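Local coordinates for putative lipase (Bacteroides thetaiotaomicron VPI-5482, PDB 3BZW), which probably hydrolyses ester bonds of lipids, perhaps lysophospholipids, as an SGNH/GDSL-type hydrolase, at residues 19-31 / 254-266. Numbering follows the deposited sequence.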
# COMPACT_ATOMS: atom_id res chain seq x y z
N CYS A 19 20.96 32.25 -29.63
CA CYS A 19 19.65 32.18 -30.34
C CYS A 19 19.43 30.81 -30.97
O CYS A 19 20.05 30.46 -31.97
CB CYS A 19 19.59 33.25 -31.44
SG CYS A 19 18.12 33.16 -32.50
N ILE A 20 18.55 30.03 -30.36
CA ILE A 20 18.23 28.69 -30.86
C ILE A 20 17.08 28.75 -31.85
O ILE A 20 16.09 29.45 -31.64
CB ILE A 20 17.84 27.75 -29.71
CG1 ILE A 20 16.65 28.33 -28.94
CG2 ILE A 20 19.02 27.51 -28.79
CD1 ILE A 20 16.11 27.43 -27.86
N GLN A 21 17.22 28.02 -32.95
CA GLN A 21 16.19 27.98 -33.97
C GLN A 21 15.38 26.70 -33.81
O GLN A 21 15.94 25.66 -33.46
CB GLN A 21 16.81 28.02 -35.37
CG GLN A 21 17.61 29.29 -35.65
CD GLN A 21 18.14 29.33 -37.08
OE1 GLN A 21 18.93 28.48 -37.48
NE2 GLN A 21 17.69 30.32 -37.84
N HIS A 22 14.08 26.77 -34.05
CA HIS A 22 13.24 25.59 -33.91
C HIS A 22 13.75 24.51 -34.87
O HIS A 22 13.83 24.73 -36.07
CB HIS A 22 11.78 25.91 -34.21
CG HIS A 22 10.84 24.81 -33.83
ND1 HIS A 22 9.82 24.98 -32.92
CD2 HIS A 22 10.81 23.51 -34.20
CE1 HIS A 22 9.21 23.83 -32.73
NE2 HIS A 22 9.78 22.92 -33.50
N PRO A 23 14.09 23.32 -34.34
CA PRO A 23 14.59 22.19 -35.13
C PRO A 23 13.68 21.66 -36.24
O PRO A 23 14.14 20.92 -37.12
CB PRO A 23 14.91 21.13 -34.08
CG PRO A 23 13.96 21.46 -32.96
CD PRO A 23 14.02 22.96 -32.91
N TRP A 24 12.40 22.02 -36.21
CA TRP A 24 11.46 21.54 -37.22
C TRP A 24 11.19 22.61 -38.29
O TRP A 24 10.51 22.36 -39.27
CB TRP A 24 10.14 21.10 -36.56
CG TRP A 24 10.31 19.89 -35.69
CD1 TRP A 24 11.08 19.78 -34.57
CD2 TRP A 24 9.74 18.58 -35.90
NE1 TRP A 24 11.03 18.50 -34.07
CE2 TRP A 24 10.22 17.74 -34.88
CE3 TRP A 24 8.88 18.05 -36.87
CZ2 TRP A 24 9.87 16.39 -34.79
CZ3 TRP A 24 8.53 16.70 -36.78
CH2 TRP A 24 9.03 15.89 -35.74
N GLN A 25 11.76 23.80 -38.08
CA GLN A 25 11.59 24.91 -39.01
C GLN A 25 11.98 24.53 -40.43
O GLN A 25 13.09 24.04 -40.66
CB GLN A 25 12.44 26.09 -38.55
CG GLN A 25 12.53 27.24 -39.54
CD GLN A 25 11.23 28.00 -39.68
OE1 GLN A 25 10.71 28.54 -38.70
NE2 GLN A 25 10.70 28.05 -40.90
N GLY A 26 11.07 24.74 -41.38
CA GLY A 26 11.33 24.45 -42.78
C GLY A 26 11.44 22.99 -43.18
O GLY A 26 11.76 22.69 -44.33
N LYS A 27 11.16 22.08 -42.26
CA LYS A 27 11.26 20.66 -42.56
C LYS A 27 10.01 20.09 -43.24
O LYS A 27 8.96 20.72 -43.26
CB LYS A 27 11.54 19.87 -41.28
CG LYS A 27 12.81 20.30 -40.56
CD LYS A 27 14.04 20.21 -41.45
CE LYS A 27 15.29 20.64 -40.69
NZ LYS A 27 16.48 20.74 -41.58
N LYS A 28 10.16 18.90 -43.81
CA LYS A 28 9.05 18.24 -44.48
C LYS A 28 8.61 17.09 -43.58
O LYS A 28 9.41 16.21 -43.24
CB LYS A 28 9.49 17.75 -45.86
CG LYS A 28 10.08 18.91 -46.66
CD LYS A 28 10.06 18.68 -48.15
CE LYS A 28 10.56 19.94 -48.86
NZ LYS A 28 10.44 19.83 -50.34
N VAL A 29 7.34 17.11 -43.19
CA VAL A 29 6.82 16.10 -42.28
C VAL A 29 5.66 15.26 -42.81
O VAL A 29 4.74 15.77 -43.45
CB VAL A 29 6.36 16.76 -40.96
CG1 VAL A 29 5.82 15.71 -40.00
CG2 VAL A 29 7.52 17.52 -40.32
N GLY A 30 5.72 13.96 -42.54
CA GLY A 30 4.65 13.07 -42.95
C GLY A 30 3.70 12.92 -41.78
O GLY A 30 4.14 12.66 -40.66
N TYR A 31 2.41 13.10 -42.02
CA TYR A 31 1.43 12.98 -40.94
C TYR A 31 0.53 11.76 -41.14
O TYR A 31 -0.30 11.72 -42.05
CB TYR A 31 0.57 14.24 -40.86
CG TYR A 31 1.35 15.51 -40.55
CD1 TYR A 31 1.94 16.26 -41.56
CD2 TYR A 31 1.48 15.95 -39.24
CE1 TYR A 31 2.64 17.44 -41.28
CE2 TYR A 31 2.17 17.12 -38.94
CZ TYR A 31 2.75 17.86 -39.96
OH TYR A 31 3.41 19.03 -39.65
N THR A 254 0.52 23.50 -29.25
CA THR A 254 1.07 22.61 -28.23
C THR A 254 2.20 21.83 -28.88
O THR A 254 3.31 21.74 -28.34
CB THR A 254 -0.01 21.61 -27.73
OG1 THR A 254 -1.04 22.33 -27.06
CG2 THR A 254 0.60 20.59 -26.78
N LEU A 255 1.91 21.27 -30.04
CA LEU A 255 2.88 20.48 -30.79
C LEU A 255 4.13 21.30 -31.10
O LEU A 255 5.25 20.80 -31.02
CB LEU A 255 2.21 19.99 -32.08
CG LEU A 255 2.76 18.78 -32.82
CD1 LEU A 255 3.06 17.65 -31.84
CD2 LEU A 255 1.73 18.33 -33.85
N MSE A 256 3.93 22.57 -31.45
CA MSE A 256 5.05 23.43 -31.78
C MSE A 256 6.10 23.47 -30.67
O MSE A 256 7.29 23.33 -30.93
CB MSE A 256 4.57 24.85 -32.06
CG MSE A 256 5.67 25.78 -32.53
SE MSE A 256 5.00 27.53 -33.03
CE MSE A 256 6.26 28.61 -32.05
N TYR A 257 5.66 23.66 -29.43
CA TYR A 257 6.60 23.73 -28.32
C TYR A 257 7.05 22.37 -27.78
O TYR A 257 8.13 22.26 -27.21
CB TYR A 257 6.02 24.61 -27.22
CG TYR A 257 5.97 26.05 -27.67
CD1 TYR A 257 7.12 26.83 -27.68
CD2 TYR A 257 4.79 26.60 -28.17
CE1 TYR A 257 7.10 28.13 -28.20
CE2 TYR A 257 4.77 27.88 -28.69
CZ TYR A 257 5.92 28.64 -28.70
OH TYR A 257 5.90 29.91 -29.24
N GLN A 258 6.21 21.35 -27.96
CA GLN A 258 6.57 20.01 -27.50
C GLN A 258 7.65 19.42 -28.41
O GLN A 258 8.50 18.66 -27.96
CB GLN A 258 5.33 19.10 -27.52
CG GLN A 258 4.31 19.39 -26.43
CD GLN A 258 4.75 18.87 -25.07
OE1 GLN A 258 4.95 17.67 -24.89
NE2 GLN A 258 4.89 19.78 -24.11
N LEU A 259 7.60 19.78 -29.70
CA LEU A 259 8.57 19.29 -30.68
C LEU A 259 9.93 19.98 -30.57
O LEU A 259 10.91 19.55 -31.19
CB LEU A 259 8.02 19.46 -32.09
CG LEU A 259 6.87 18.53 -32.50
CD1 LEU A 259 6.40 18.88 -33.90
CD2 LEU A 259 7.34 17.09 -32.45
N LEU A 260 9.97 21.06 -29.80
CA LEU A 260 11.20 21.82 -29.60
C LEU A 260 12.26 20.93 -28.95
O LEU A 260 13.46 21.18 -29.08
CB LEU A 260 10.92 23.01 -28.69
CG LEU A 260 11.42 24.40 -29.10
CD1 LEU A 260 11.13 25.38 -27.97
CD2 LEU A 260 12.91 24.35 -29.39
N ALA A 261 11.81 19.89 -28.26
CA ALA A 261 12.70 18.97 -27.55
C ALA A 261 13.29 17.87 -28.42
O ALA A 261 14.13 17.10 -27.96
CB ALA A 261 11.96 18.36 -26.37
N LEU A 262 12.86 17.78 -29.68
CA LEU A 262 13.34 16.74 -30.58
C LEU A 262 13.95 17.29 -31.86
O LEU A 262 13.34 18.12 -32.54
CB LEU A 262 12.19 15.79 -30.93
CG LEU A 262 11.53 15.06 -29.76
CD1 LEU A 262 10.21 14.43 -30.20
CD2 LEU A 262 12.49 14.01 -29.23
N PRO A 263 15.16 16.83 -32.22
CA PRO A 263 15.80 17.31 -33.44
C PRO A 263 15.20 16.62 -34.66
O PRO A 263 14.51 15.61 -34.54
CB PRO A 263 17.26 16.89 -33.23
CG PRO A 263 17.10 15.56 -32.56
CD PRO A 263 16.02 15.85 -31.52
N VAL A 264 15.44 17.20 -35.83
CA VAL A 264 14.96 16.60 -37.08
C VAL A 264 16.22 16.25 -37.86
O VAL A 264 16.41 15.11 -38.26
CB VAL A 264 14.10 17.58 -37.90
CG1 VAL A 264 13.71 16.94 -39.23
CG2 VAL A 264 12.84 17.95 -37.11
N ALA A 265 17.08 17.24 -38.05
CA ALA A 265 18.34 17.03 -38.76
C ALA A 265 19.35 16.49 -37.75
O ALA A 265 19.63 17.13 -36.74
CB ALA A 265 18.85 18.35 -39.34
N PHE A 266 19.89 15.31 -38.03
CA PHE A 266 20.87 14.70 -37.14
C PHE A 266 22.31 15.02 -37.56
O PHE A 266 23.13 15.28 -36.66
CB PHE A 266 20.65 13.19 -37.11
CG PHE A 266 19.31 12.79 -36.58
CD1 PHE A 266 18.95 13.07 -35.26
CD2 PHE A 266 18.39 12.15 -37.40
CE1 PHE A 266 17.69 12.72 -34.78
CE2 PHE A 266 17.12 11.80 -36.93
CZ PHE A 266 16.78 12.08 -35.61
O HOH W 1 16.50 19.87 -36.96
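The indole of W24 lies between L259 and V264, where the two ends of the modelled chain meet in this SGNH-hydrolase α/β fold: the turns leading into strand 28-33 of the central parallel sheet, and the tail that follows helix 245-258. L259 covers one face of the indole and V264 the opposite face, both side chains crossing the ring at about a right angle. On the L259 face, CD2 reaches the benzo part, 3.5 Å from W24 CZ2, and CB sits over the pyrrole ring in a CH-pi contact; a branched leucine suits a surface this broad. On the other face V264 CG2 makes a second CH-pi contact, 3.3 Å from the centroid of the five-membered ring of W24 and 6° off its normal. V264 holds CG1 anti to its backbone N (chi1 176°), which leaves CG2 for the indole while CG1 packs against K27 CG at 3.7 Å. The K27 chain runs antiparallel alongside V264, a place suited to the long methylene chain of a lysine.

The indole's single N-H is used as well: W24 NE1 donates to L262 O at 2.8 Å, in a bent bond (139° at the hydrogen) with the carbonyl oxygen tilted out of the ring plane. The same side chain also rests on A91 and L93 of strand 91-95, so it joins both ends of the modelled chain to the sheet. L260 packs on L260 of a second subunit. P23 is the second residue of the type I turn H22-Q25, where its ring holds the phi the turn needs and lies against the tail: CD meets L260 CD2 at 3.9 Å and CG lies 3.4 Å from L262 O. A water joins P23 to the tail, donating to P23 O at 2.6 Å and accepting from A265 N at 2.9 Å.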